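Local atomic coordinates of cerato-platanin-like protein (Moniliophthora perniciosa, PDB entry 3SUL), a protein that is of unknown function but belongs to the secreted cerato-platanins, a fungal family built on a double-psi beta-barrel. Residues P10-A15 and S44-V49; Q17-V22 and N29-K34; V22-G27 and E58-C63; Y64-S69 and N85-G90. All coordinates share one frame; numbering follows the deposited sequence.

In the fold
The four contacts belong to one small domain, whose double-psi beta-barrel carries long loops. Contacts 1, 2 and 3 all draw on the long connection between strands 4-8 and 45-49. Along the chain, contact 2 falls between the two segments of contact 1, while contact 3 alternates with both. Contacts 2 and 3 share Val-22 and lie close, their centres about 7 Å apart, so that a disulfide and the packing around Phe-19 lie in the same loop region. Contact 4 comes later and lies about 20 Å from contact 2 between centres, across the chain's centre. Contact 1 bridges the two: Val-11 packs on Gln-17 of contact 2, and strand 45-49 pairs with 87-89 of contact 4.

Contact 1: P10-A15 and S44-V49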
loop_
_atom_site.group_PDB
_atom_site.type_symbol
_atom_site.label_atom_id
_atom_site.label_comp_id
_atom_site.label_asym_id
_atom_site.label_seq_id
_atom_site.Cartn_x
_atom_site.Cartn_y
_atom_site.Cartn_z
ATOM N N PRO A 10 -10.947 -3.360 0.358
ATOM C CA PRO A 10 -11.275 -2.331 1.327
ATOM C C PRO A 10 -10.689 -2.651 2.729
ATOM O O PRO A 10 -10.856 -1.873 3.690
ATOM C CB PRO A 10 -12.809 -2.347 1.347
ATOM C CG PRO A 10 -13.201 -3.776 0.747
ATOM C CD PRO A 10 -11.894 -4.497 0.418
ATOM N N VAL A 11 -10.036 -3.793 2.817
ATOM C CA VAL A 11 -9.258 -4.144 4.013
ATOM C C VAL A 11 -8.257 -3.046 4.340
ATOM O O VAL A 11 -7.970 -2.808 5.506
ATOM C CB VAL A 11 -8.547 -5.502 3.900
ATOM C CG1 VAL A 11 -7.528 -5.532 2.824
ATOM C CG2 VAL A 11 -7.937 -6.029 5.243
ATOM N N TYR A 12 -7.794 -2.301 3.330
ATOM C CA TYR A 12 -6.641 -1.444 3.595
ATOM C C TYR A 12 -7.203 -0.160 4.013
ATOM O O TYR A 12 -6.473 0.734 4.380
ATOM C CB TYR A 12 -5.727 -1.308 2.363
ATOM C CG TYR A 12 -5.012 -2.590 2.103
ATOM C CD1 TYR A 12 -4.011 -3.037 2.968
ATOM C CD2 TYR A 12 -5.343 -3.384 0.961
ATOM C CE1 TYR A 12 -3.365 -4.270 2.766
ATOM C CE2 TYR A 12 -4.717 -4.558 0.733
ATOM C CZ TYR A 12 -3.747 -5.030 1.628
ATOM O OH TYR A 12 -3.113 -6.232 1.418
ATOM N N ASP A 13 -8.559 -0.078 3.988
ATOM C CA ASP A 13 -9.253 1.086 4.500
ATOM C C ASP A 13 -9.668 0.805 5.931
ATOM O O ASP A 13 -10.099 1.722 6.599
ATOM C CB ASP A 13 -10.526 1.409 3.702
ATOM C CG ASP A 13 -10.240 1.644 2.261
ATOM O OD1 ASP A 13 -9.372 2.513 1.995
ATOM O OD2 ASP A 13 -10.815 0.932 1.430
ATOM N N ASN A 14 -9.517 -0.451 6.357
ATOM C CA ASN A 14 -9.838 -0.858 7.754
ATOM C C ASN A 14 -8.752 -0.409 8.687
ATOM O O ASN A 14 -7.702 -1.109 8.722
ATOM C CB ASN A 14 -10.000 -2.388 7.839
ATOM C CG ASN A 14 -10.300 -2.904 9.296
ATOM O OD1 ASN A 14 -10.540 -2.125 10.184
ATOM N ND2 ASN A 14 -10.289 -4.232 9.492
ATOM N N ALA A 15 -9.040 0.645 9.468
ATOM C CA ALA A 15 -8.112 1.249 10.370
ATOM C C ALA A 15 -7.661 0.208 11.389
ATOM O O ALA A 15 -6.592 0.288 11.910
ATOM C CB ALA A 15 -8.668 2.466 11.056
ATOM N N SER A 44 -0.131 6.781 6.454
ATOM C CA SER A 44 -0.049 6.642 5.048
ATOM C C SER A 44 -1.078 5.629 4.665
ATOM O O SER A 44 -1.452 4.768 5.455
ATOM C CB SER A 44 1.338 6.104 4.671
ATOM O OG SER A 44 1.474 6.026 3.289
ATOM N N TYR A 45 -1.451 5.621 3.396
ATOM C CA TYR A 45 -2.136 4.498 2.860
ATOM C C TYR A 45 -1.175 3.337 2.971
ATOM O O TYR A 45 0.049 3.481 2.854
ATOM C CB TYR A 45 -2.444 4.675 1.364
ATOM C CG TYR A 45 -3.361 5.821 1.040
ATOM C CD1 TYR A 45 -4.655 5.864 1.570
ATOM C CD2 TYR A 45 -2.986 6.807 0.134
ATOM C CE1 TYR A 45 -5.515 6.918 1.264
ATOM C CE2 TYR A 45 -3.842 7.895 -0.182
ATOM C CZ TYR A 45 -5.130 7.898 0.394
ATOM O OH TYR A 45 -5.980 8.904 0.053
ATOM N N VAL A 46 -1.754 2.183 3.175
ATOM C CA VAL A 46 -1.022 0.915 3.182
ATOM C C VAL A 46 -1.627 -0.028 2.176
ATOM O O VAL A 46 -2.801 0.055 1.796
ATOM C CB VAL A 46 -1.016 0.220 4.548
ATOM C CG1 VAL A 46 -0.348 1.112 5.591
ATOM C CG2 VAL A 46 -2.524 -0.125 4.974
ATOM N N GLY A 47 -0.812 -0.936 1.766
ATOM C CA GLY A 47 -1.180 -1.743 0.626
ATOM C C GLY A 47 -0.329 -2.961 0.540
ATOM O O GLY A 47 0.778 -3.107 1.129
ATOM N N ALA A 48 -0.820 -3.905 -0.277
ATOM C CA ALA A 48 0.025 -4.968 -0.656
ATOM C C ALA A 48 0.749 -4.584 -1.954
ATOM O O ALA A 48 0.223 -3.846 -2.824
ATOM C CB ALA A 48 -0.757 -6.306 -0.840
ATOM N N VAL A 49 1.947 -5.092 -2.035
ATOM C CA VAL A 49 2.807 -4.870 -3.197
ATOM C C VAL A 49 3.512 -6.123 -3.591
ATOM O O VAL A 49 3.895 -6.955 -2.768
ATOM C CB VAL A 49 3.812 -3.694 -2.965
ATOM C CG1 VAL A 49 4.781 -3.987 -1.867
ATOM C CG2 VAL A 49 4.582 -3.342 -4.227
HETATM O O HOH W 1 -4.512 2.179 3.757
#
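In the double-psi beta-barrel of this cerato-platanin, a 3-10 turn formed by residues 10-13 after strand 4-8 lays the ring of Tyr-12 along strand 45-49, over Val-46, Gly-47 and Ala-48. Gly-47 offers its CA to one face of the ring, 4.0 Å from the centroid and 15° off the normal, a CH-pi contact made by backbone alone. The opposite face is met by Val-11 CG1 of the turn itself, so the ring is held between a glycine of the strand and its own neighbour. At one end of the tyrosine, CB comes to 3.3 Å from Val-46 O; at the other, the OH reaches past the glycine to Ala-48 CB, also at 3.3 Å. Val-46 adds CG2, 3.8 Å from Tyr-12 CD1, the methyl placed between the backbone N and carbonyl carbon of its own residue. With chi1 at -71°, the tyrosine CG stands anti to the carbonyl carbon, which leads the ring from Val-46 O to Ala-48.

A water joins the two backbones: it donates to Tyr-12 O at 2.5 Å and accepts from Val-46 N at 2.8 Å. The ring also meets that of Phe-39, and Asp-13 bonds through its carboxylate to the backbone N of Gln-91 and Arg-92, at the start of helix 91-98. Direct contact is by van der Waals and CH-pi packing, and the water supplies the polar link between a carbonyl of the turn and an amide of the strand.

Contact 2: Q17-V22 and N29-K34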
loop_
_atom_site.group_PDB
_atom_site.type_symbol
_atom_site.label_atom_id
_atom_site.label_comp_id
_atom_site.label_asym_id
_atom_site.label_seq_id
_atom_site.Cartn_x
_atom_site.Cartn_y
_atom_site.Cartn_z
ATOM N N GLN A 17 -7.401 -3.083 11.144
ATOM C CA GLN A 17 -6.837 -4.330 10.691
ATOM C C GLN A 17 -5.437 -4.447 11.292
ATOM O O GLN A 17 -4.572 -3.556 11.211
ATOM C CB GLN A 17 -6.774 -4.324 9.176
ATOM C CG GLN A 17 -6.195 -5.598 8.610
ATOM C CD GLN A 17 -7.222 -6.733 8.667
ATOM O OE1 GLN A 17 -8.385 -6.436 8.839
ATOM N NE2 GLN A 17 -6.792 -7.999 8.525
ATOM N N SER A 18 -5.236 -5.534 11.995
ATOM C CA SER A 18 -3.964 -5.779 12.653
ATOM C C SER A 18 -2.849 -6.135 11.710
ATOM O O SER A 18 -3.043 -6.928 10.743
ATOM C CB SER A 18 -4.131 -6.988 13.577
ATOM O OG SER A 18 -2.892 -7.293 14.184
ATOM N N PHE A 19 -1.694 -5.558 12.008
ATOM C CA PHE A 19 -0.497 -5.923 11.257
ATOM C C PHE A 19 -0.097 -7.366 11.498
ATOM O O PHE A 19 0.639 -7.960 10.705
ATOM C CB PHE A 19 0.655 -5.006 11.455
ATOM C CG PHE A 19 0.577 -3.807 10.598
ATOM C CD1 PHE A 19 0.607 -3.953 9.228
ATOM C CD2 PHE A 19 0.347 -2.550 11.179
ATOM C CE1 PHE A 19 0.492 -2.856 8.375
ATOM C CE2 PHE A 19 0.267 -1.448 10.381
ATOM C CZ PHE A 19 0.307 -1.595 8.966
ATOM N N GLY A 20 -0.706 -7.961 12.501
ATOM C CA GLY A 20 -0.573 -9.402 12.638
ATOM C C GLY A 20 -1.129 -10.244 11.527
ATOM O O GLY A 20 -0.809 -11.397 11.480
ATOM N N THR A 21 -2.015 -9.703 10.710
ATOM C CA THR A 21 -2.803 -10.442 9.698
ATOM C C THR A 21 -2.090 -10.402 8.373
ATOM O O THR A 21 -2.644 -10.880 7.396
ATOM C CB THR A 21 -4.174 -9.806 9.511
ATOM O OG1 THR A 21 -4.056 -8.467 8.985
ATOM C CG2 THR A 21 -4.948 -9.753 10.876
ATOM N N VAL A 22 -0.947 -9.711 8.315
ATOM C CA VAL A 22 -0.236 -9.528 7.061
ATOM C C VAL A 22 1.197 -10.028 7.157
ATOM O O VAL A 22 1.718 -10.394 8.206
ATOM C CB VAL A 22 -0.282 -8.020 6.527
ATOM C CG1 VAL A 22 -1.661 -7.566 6.218
ATOM C CG2 VAL A 22 0.411 -7.028 7.544
ATOM N N ASN A 29 11.524 -6.403 9.998
ATOM C CA ASN A 29 10.947 -5.543 8.965
ATOM C C ASN A 29 9.468 -5.301 9.133
ATOM O O ASN A 29 8.875 -4.608 8.349
ATOM C CB ASN A 29 11.186 -6.173 7.619
ATOM C CG ASN A 29 12.653 -6.280 7.329
ATOM O OD1 ASN A 29 13.393 -5.360 7.661
ATOM N ND2 ASN A 29 13.116 -7.449 6.811
ATOM N N GLY A 30 8.845 -6.040 10.055
ATOM C CA GLY A 30 7.412 -5.997 10.154
ATOM C C GLY A 30 6.942 -4.704 10.780
ATOM O O GLY A 30 7.640 -4.131 11.575
ATOM N N MET A 31 5.678 -4.376 10.475
ATOM C CA MET A 31 5.165 -3.086 10.927
ATOM C C MET A 31 4.897 -3.176 12.389
ATOM O O MET A 31 5.025 -2.123 13.034
ATOM C CB MET A 31 3.898 -2.770 10.164
ATOM C CG MET A 31 4.127 -2.721 8.617
ATOM S SD MET A 31 5.274 -1.427 8.248
ATOM C CE MET A 31 4.223 0.012 8.642
ATOM N N LEU A 32 4.565 -4.355 12.942
ATOM C CA LEU A 32 4.384 -4.427 14.445
ATOM C C LEU A 32 5.662 -3.983 15.128
ATOM O O LEU A 32 5.670 -3.213 16.109
ATOM C CB LEU A 32 3.975 -5.829 14.884
ATOM C CG LEU A 32 2.664 -6.308 14.288
ATOM C CD1 LEU A 32 2.497 -7.800 14.537
ATOM C CD2 LEU A 32 1.447 -5.546 14.887
ATOM N N THR A 33 6.809 -4.526 14.676
ATOM C CA THR A 33 8.070 -4.240 15.281
ATOM C C THR A 33 8.353 -2.768 15.197
ATOM O O THR A 33 8.984 -2.227 16.071
ATOM C CB THR A 33 9.107 -5.076 14.585
ATOM O OG1 THR A 33 8.546 -6.411 14.602
ATOM C CG2 THR A 33 10.442 -5.026 15.370
ATOM N N LYS A 34 7.919 -2.165 14.108
ATOM C CA LYS A 34 8.227 -0.733 13.825
ATOM C C LYS A 34 7.241 0.108 14.558
ATOM O O LYS A 34 7.315 1.327 14.452
ATOM C CB LYS A 34 8.107 -0.445 12.345
ATOM C CG LYS A 34 9.192 -1.161 11.586
ATOM C CD LYS A 34 8.949 -1.182 10.106
ATOM C CE LYS A 34 10.253 -1.654 9.470
ATOM N NZ LYS A 34 10.073 -2.136 8.035
#
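Met-31 sets its CB squarely over the face of Phe-19, 3.5 Å from the ring centroid and 10° off the normal. CG continues across the same face toward the rim, 3.6 Å from Phe-19 CE1. The methionine chain bends at both chi2 (-62°) and chi3 (-70°), and its SD stands farther off above the face, 5.2 Å from the centroid, in a Met-aromatic contact. Val-22 CG2 lies at the ring's edge, in its plane.

Leu-32 meets the base of the phenylalanine instead. Its CD2 touches Phe-19 CB at 3.6 Å, and the other branch, CD1, rests near the backbone at Gly-20 N. The two segments belong to the long connection that precedes strand 45-49 of the double-psi beta-barrel, and the Phe-19 ring also meets Phe-39 and Val-80, the latter on strand 73-80.

The 3-10 turn 19-21 that presents Phe-19 is braced by its own polar side chains. Ser-18 OG accepts from Gly-20 N in an ST turn. Ser-18 O takes two donors, the N and OG1 of Thr-21, and that hydroxyl in turn receives Gln-17 NE2 at 2.8 Å. Within 29-34, Lys-34 stretches an almost extended chain back to place NZ 2.8 Å from Asn-29 O.

Contact 3: V22-G27 and E58-C63; sequences VACSDG and ESCGTC
A disulfide between Cys-24 and Cys-60 makes this contact, tying the long connection between strands 4-8 and 45-49 to the loop that leads into strand 63-68. The sulfurs are 2.0 Å apart with chi3 at -78°, and the CA atoms of the two cysteines approach to 5.4 Å. Each SG is anti to the carbonyl carbon of its residue and beside the backbone N, but the rotations differ, chi1 being -61° for Cys-24 and -87° for Cys-60. The cross-link is buried, and its atoms account for nearly all the surface the two segments hide from each other; beyond it, Cys-60 SG comes only loosely near the backbone of Ala-23, and Cys-24 SG near Gly-61 N.

Both half-cystines sit in turns. Cys-24 is the centre of an inverse gamma turn, its flanks joined by a weak bond from Ser-25 N to Ala-23 O. Cys-60 occupies the second position of a type II beta turn from Ser-59 to Thr-62, closed by Thr-62 N to Ser-59 O at 3.1 Å, and Gly-61 supplies the positive phi that this turn requires at its third position.

In the double-psi beta-barrel these turns lie against strand 73-80: Cys-24 forms a backbone bond with Val-80, and Gly-61 and Thr-62 with Gly-79. Three residues after Cys-60, Cys-63 begins strand 63-68 and forms the other disulfide with Cys-120. Just after Cys-24 in the chain, Ser-25 OG reaches Asp-26 OD1 at 3.3 Å from above the carboxylate plane, and this oxygen also receives Trp-55 NE1.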
loop_
_atom_site.group_PDB
_atom_site.type_symbol
_atom_site.label_atom_id
_atom_site.label_comp_id
_atom_site.label_asym_id
_atom_site.label_seq_id
_atom_site.Cartn_x
_atom_site.Cartn_y
_atom_site.Cartn_z
ATOM N N VAL A 22 -0.947 -9.711 8.315
ATOM C CA VAL A 22 -0.236 -9.528 7.061
ATOM C C VAL A 22 1.197 -10.028 7.157
ATOM O O VAL A 22 1.718 -10.394 8.206
ATOM C CB VAL A 22 -0.282 -8.020 6.527
ATOM C CG1 VAL A 22 -1.661 -7.566 6.218
ATOM C CG2 VAL A 22 0.411 -7.028 7.544
ATOM N N ALA A 23 1.874 -10.078 5.999
ATOM C CA ALA A 23 3.213 -10.603 5.941
ATOM C C ALA A 23 4.064 -9.718 6.740
ATOM O O ALA A 23 4.991 -10.188 7.363
ATOM C CB ALA A 23 3.767 -10.609 4.486
ATOM N N CYS A 24 3.724 -8.409 6.787
ATOM C CA CYS A 24 4.623 -7.512 7.446
ATOM C C CYS A 24 4.217 -7.280 8.890
ATOM O O CYS A 24 3.965 -6.183 9.310
ATOM C CB CYS A 24 4.691 -6.196 6.723
ATOM S SG CYS A 24 5.293 -6.435 5.028
ATOM N N SER A 25 4.272 -8.351 9.645
ATOM C CA SER A 25 3.735 -8.382 11.001
ATOM C C SER A 25 4.870 -8.112 11.935
ATOM O O SER A 25 5.306 -6.950 12.139
ATOM C CB SER A 25 3.082 -9.735 11.197
ATOM O OG SER A 25 4.034 -10.801 10.896
ATOM N N ASP A 26 5.413 -9.154 12.548
ATOM C CA ASP A 26 6.550 -9.001 13.423
ATOM C C ASP A 26 7.859 -9.321 12.680
ATOM O O ASP A 26 7.881 -9.232 11.440
ATOM C CB ASP A 26 6.380 -9.815 14.714
ATOM C CG ASP A 26 6.163 -11.272 14.444
ATOM O OD1 ASP A 26 6.112 -11.625 13.262
ATOM O OD2 ASP A 26 6.008 -12.002 15.422
ATOM N N GLY A 27 8.910 -9.557 13.437
ATOM C CA GLY A 27 10.259 -9.661 12.816
ATOM C C GLY A 27 10.779 -8.257 12.581
ATOM O O GLY A 27 9.992 -7.247 12.584
ATOM N N GLU A 58 12.207 -7.894 3.311
ATOM C CA GLU A 58 13.009 -6.719 3.423
ATOM C C GLU A 58 12.305 -5.485 2.809
ATOM O O GLU A 58 12.654 -4.339 3.133
ATOM C CB GLU A 58 14.367 -7.005 2.793
ATOM C CG GLU A 58 15.519 -6.189 3.437
ATOM C CD GLU A 58 16.048 -6.648 4.809
ATOM O OE1 GLU A 58 15.746 -7.770 5.313
ATOM O OE2 GLU A 58 16.764 -5.794 5.419
ATOM N N SER A 59 11.299 -5.732 2.008
ATOM C CA SER A 59 10.463 -4.698 1.384
ATOM C C SER A 59 9.292 -4.283 2.311
ATOM O O SER A 59 8.514 -3.409 1.960
ATOM C CB SER A 59 9.858 -5.197 0.065
ATOM O OG SER A 59 10.799 -5.133 -1.019
ATOM N N CYS A 60 9.114 -4.976 3.432
ATOM C CA CYS A 60 8.013 -4.638 4.346
ATOM C C CYS A 60 8.227 -3.221 4.838
ATOM O O CYS A 60 9.332 -2.837 5.267
ATOM C CB CYS A 60 8.067 -5.524 5.595
ATOM S SG CYS A 60 7.182 -7.010 5.255
ATOM N N GLY A 61 7.150 -2.421 4.815
ATOM C CA GLY A 61 7.356 -1.075 5.284
ATOM C C GLY A 61 8.033 -0.135 4.313
ATOM O O GLY A 61 8.448 0.958 4.709
ATOM N N THR A 62 8.174 -0.544 3.082
ATOM C CA THR A 62 8.729 0.404 2.100
ATOM C C THR A 62 7.638 1.282 1.575
ATOM O O THR A 62 6.470 0.962 1.587
ATOM C CB THR A 62 9.396 -0.341 0.928
ATOM O OG1 THR A 62 8.558 -1.403 0.470
ATOM C CG2 THR A 62 10.655 -0.843 1.443
ATOM N N CYS A 63 8.071 2.369 1.018
ATOM C CA CYS A 63 7.162 3.440 0.611
ATOM C C CYS A 63 7.187 3.621 -0.937
ATOM O O CYS A 63 8.259 3.761 -1.538
ATOM C CB CYS A 63 7.612 4.648 1.333
ATOM S SG CYS A 63 6.690 6.168 0.931
#

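Contact 4: Y64-S69 and N85-G90; sequences YQITWS and NGFNVG
Phe-87 takes part in two kinds of contact with strand 63-68, one with an aromatic ring and one with an aliphatic methyl. In the aromatic pair it turns its edge to the face of Tyr-64: the centroids lie 5.3 Å apart and the planes stand at 68°, an edge-to-face stack. The touching is off-centre, at the root of the tyrosine, where Phe-87 CZ comes to 3.6 Å from Tyr-64 CG and 3.7 Å from Tyr-64 CB.

The CH-pi contact uses the phenylalanine's face. Ile-66 brings CD1 directly over the ring, 3.5 Å from the centroid and only 3° off the normal, so that the methyl is almost equidistant from the six carbons. An extended chi2 (-175°) holds CD1 out from the strand, over the ring.

Hydrogen bonds lie away from the ring contacts. Tyr-64 OH, at the far end of its ring from this packing, bonds to Thr-51 OG1 and Thr-62 OG1, which probably limits how the ring can shift. Gly-86 N bonds to the carboxylate of Asp-50, just ahead of Phe-87.

Strands 63-68 and 87-89 are not neighbours in the sheet, and Ile-66 CA and Phe-87 CA remain 9.5 Å apart; only side chains bridge the interior. Val-4, Leu-6, Val-110 and Ala-112 add to the same packing, forming part of the hydrophobic core enclosed by a double-psi beta-barrel.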
loop_
_atom_site.group_PDB
_atom_site.type_symbol
_atom_site.label_atom_id
_atom_site.label_comp_id
_atom_site.label_asym_id
_atom_site.label_seq_id
_atom_site.Cartn_x
_atom_site.Cartn_y
_atom_site.Cartn_z
ATOM N N TYR A 64 6.016 3.662 -1.527
ATOM C CA TYR A 64 5.936 3.808 -2.972
ATOM C C TYR A 64 5.195 5.068 -3.299
ATOM O O TYR A 64 4.141 5.381 -2.690
ATOM C CB TYR A 64 5.228 2.643 -3.636
ATOM C CG TYR A 64 6.048 1.423 -3.393
ATOM C CD1 TYR A 64 7.018 0.960 -4.336
ATOM C CD2 TYR A 64 5.912 0.761 -2.189
ATOM C CE1 TYR A 64 7.796 -0.176 -4.046
ATOM C CE2 TYR A 64 6.673 -0.340 -1.903
ATOM C CZ TYR A 64 7.603 -0.818 -2.815
ATOM O OH TYR A 64 8.323 -1.957 -2.407
ATOM N N GLN A 65 5.784 5.827 -4.204
ATOM C CA GLN A 65 5.061 6.970 -4.680
ATOM C C GLN A 65 4.415 6.448 -5.939
ATOM O O GLN A 65 5.113 5.980 -6.854
ATOM C CB GLN A 65 6.092 8.067 -4.871
ATOM C CG GLN A 65 5.570 9.236 -5.545
ATOM C CD GLN A 65 6.699 10.016 -6.240
ATOM O OE1 GLN A 65 7.529 10.600 -5.583
ATOM N NE2 GLN A 65 6.741 9.961 -7.569
ATOM N N ILE A 66 3.066 6.502 -5.993
ATOM C CA ILE A 66 2.285 5.870 -7.074
ATOM C C ILE A 66 1.466 6.916 -7.780
ATOM O O ILE A 66 0.739 7.658 -7.144
ATOM C CB ILE A 66 1.309 4.870 -6.552
ATOM C CG1 ILE A 66 2.013 3.861 -5.644
ATOM C CG2 ILE A 66 0.470 4.279 -7.738
ATOM C CD1 ILE A 66 1.118 2.717 -5.152
ATOM N N THR A 67 1.536 6.922 -9.106
ATOM C CA THR A 67 0.849 7.914 -9.933
ATOM C C THR A 67 -0.044 7.255 -10.990
ATOM O O THR A 67 0.310 6.264 -11.541
ATOM C CB THR A 67 1.876 8.882 -10.603
ATOM O OG1 THR A 67 2.751 9.443 -9.610
ATOM C CG2 THR A 67 1.155 9.950 -11.446
ATOM N N TRP A 68 -1.229 7.810 -11.183
ATOM C CA TRP A 68 -2.105 7.353 -12.213
ATOM C C TRP A 68 -2.162 8.379 -13.293
ATOM O O TRP A 68 -2.568 9.526 -13.026
ATOM C CB TRP A 68 -3.516 7.215 -11.673
ATOM C CG TRP A 68 -4.395 6.519 -12.640
ATOM C CD1 TRP A 68 -4.055 5.447 -13.364
ATOM C CD2 TRP A 68 -5.729 6.865 -13.010
ATOM N NE1 TRP A 68 -5.097 5.062 -14.144
ATOM C CE2 TRP A 68 -6.141 5.925 -13.956
ATOM C CE3 TRP A 68 -6.611 7.885 -12.639
ATOM C CZ2 TRP A 68 -7.408 5.951 -14.542
ATOM C CZ3 TRP A 68 -7.882 7.917 -13.220
ATOM C CH2 TRP A 68 -8.255 6.961 -14.169
ATOM N N SER A 69 -1.787 7.937 -14.486
ATOM C CA SER A 69 -1.894 8.798 -15.679
ATOM C C SER A 69 -3.282 9.339 -15.976
ATOM O O SER A 69 -3.386 10.380 -16.637
ATOM C CB SER A 69 -1.389 8.072 -16.913
ATOM O OG SER A 69 -0.008 7.897 -16.847
ATOM N N ASN A 85 0.127 -9.221 -8.059
ATOM C CA ASN A 85 0.478 -8.375 -9.160
ATOM C C ASN A 85 0.194 -6.920 -8.857
ATOM O O ASN A 85 -0.985 -6.479 -8.610
ATOM C CB ASN A 85 -0.220 -8.873 -10.459
ATOM C CG ASN A 85 0.221 -8.111 -11.681
ATOM O OD1 ASN A 85 1.413 -7.905 -11.901
ATOM N ND2 ASN A 85 -0.748 -7.680 -12.488
ATOM N N GLY A 86 1.280 -6.181 -8.848
ATOM C CA GLY A 86 1.184 -4.728 -8.744
ATOM C C GLY A 86 0.896 -4.353 -7.295
ATOM O O GLY A 86 1.564 -4.802 -6.404
ATOM N N PHE A 87 -0.158 -3.572 -7.117
ATOM C CA PHE A 87 -0.576 -3.106 -5.793
ATOM C C PHE A 87 -2.035 -3.404 -5.546
ATOM O O PHE A 87 -2.889 -3.335 -6.447
ATOM C CB PHE A 87 -0.453 -1.577 -5.715
ATOM C CG PHE A 87 0.965 -1.061 -5.716
ATOM C CD1 PHE A 87 1.723 -1.018 -4.537
ATOM C CD2 PHE A 87 1.539 -0.573 -6.879
ATOM C CE1 PHE A 87 3.067 -0.518 -4.488
ATOM C CE2 PHE A 87 2.883 -0.052 -6.836
ATOM C CZ PHE A 87 3.649 -0.071 -5.659
ATOM N N ASN A 88 -2.339 -3.797 -4.312
ATOM C CA ASN A 88 -3.705 -3.754 -3.838
ATOM C C ASN A 88 -3.635 -2.738 -2.769
ATOM O O ASN A 88 -2.841 -2.925 -1.836
ATOM C CB ASN A 88 -4.116 -5.113 -3.244
ATOM C CG ASN A 88 -3.713 -6.302 -4.131
ATOM O OD1 ASN A 88 -3.895 -6.269 -5.359
ATOM N ND2 ASN A 88 -3.199 -7.371 -3.512
ATOM N N VAL A 89 -4.453 -1.702 -2.882
ATOM C CA VAL A 89 -4.534 -0.625 -1.929
ATOM C C VAL A 89 -5.973 -0.464 -1.390
ATOM O O VAL A 89 -6.892 -1.086 -1.870
ATOM C CB VAL A 89 -4.000 0.698 -2.582
ATOM C CG1 VAL A 89 -2.547 0.473 -3.027
ATOM C CG2 VAL A 89 -4.846 1.074 -3.829
ATOM N N GLY A 90 -6.201 0.454 -0.464
ATOM C CA GLY A 90 -7.580 0.686 -0.007
ATOM C C GLY A 90 -8.401 1.369 -1.089
ATOM O O GLY A 90 -7.878 1.764 -2.136
#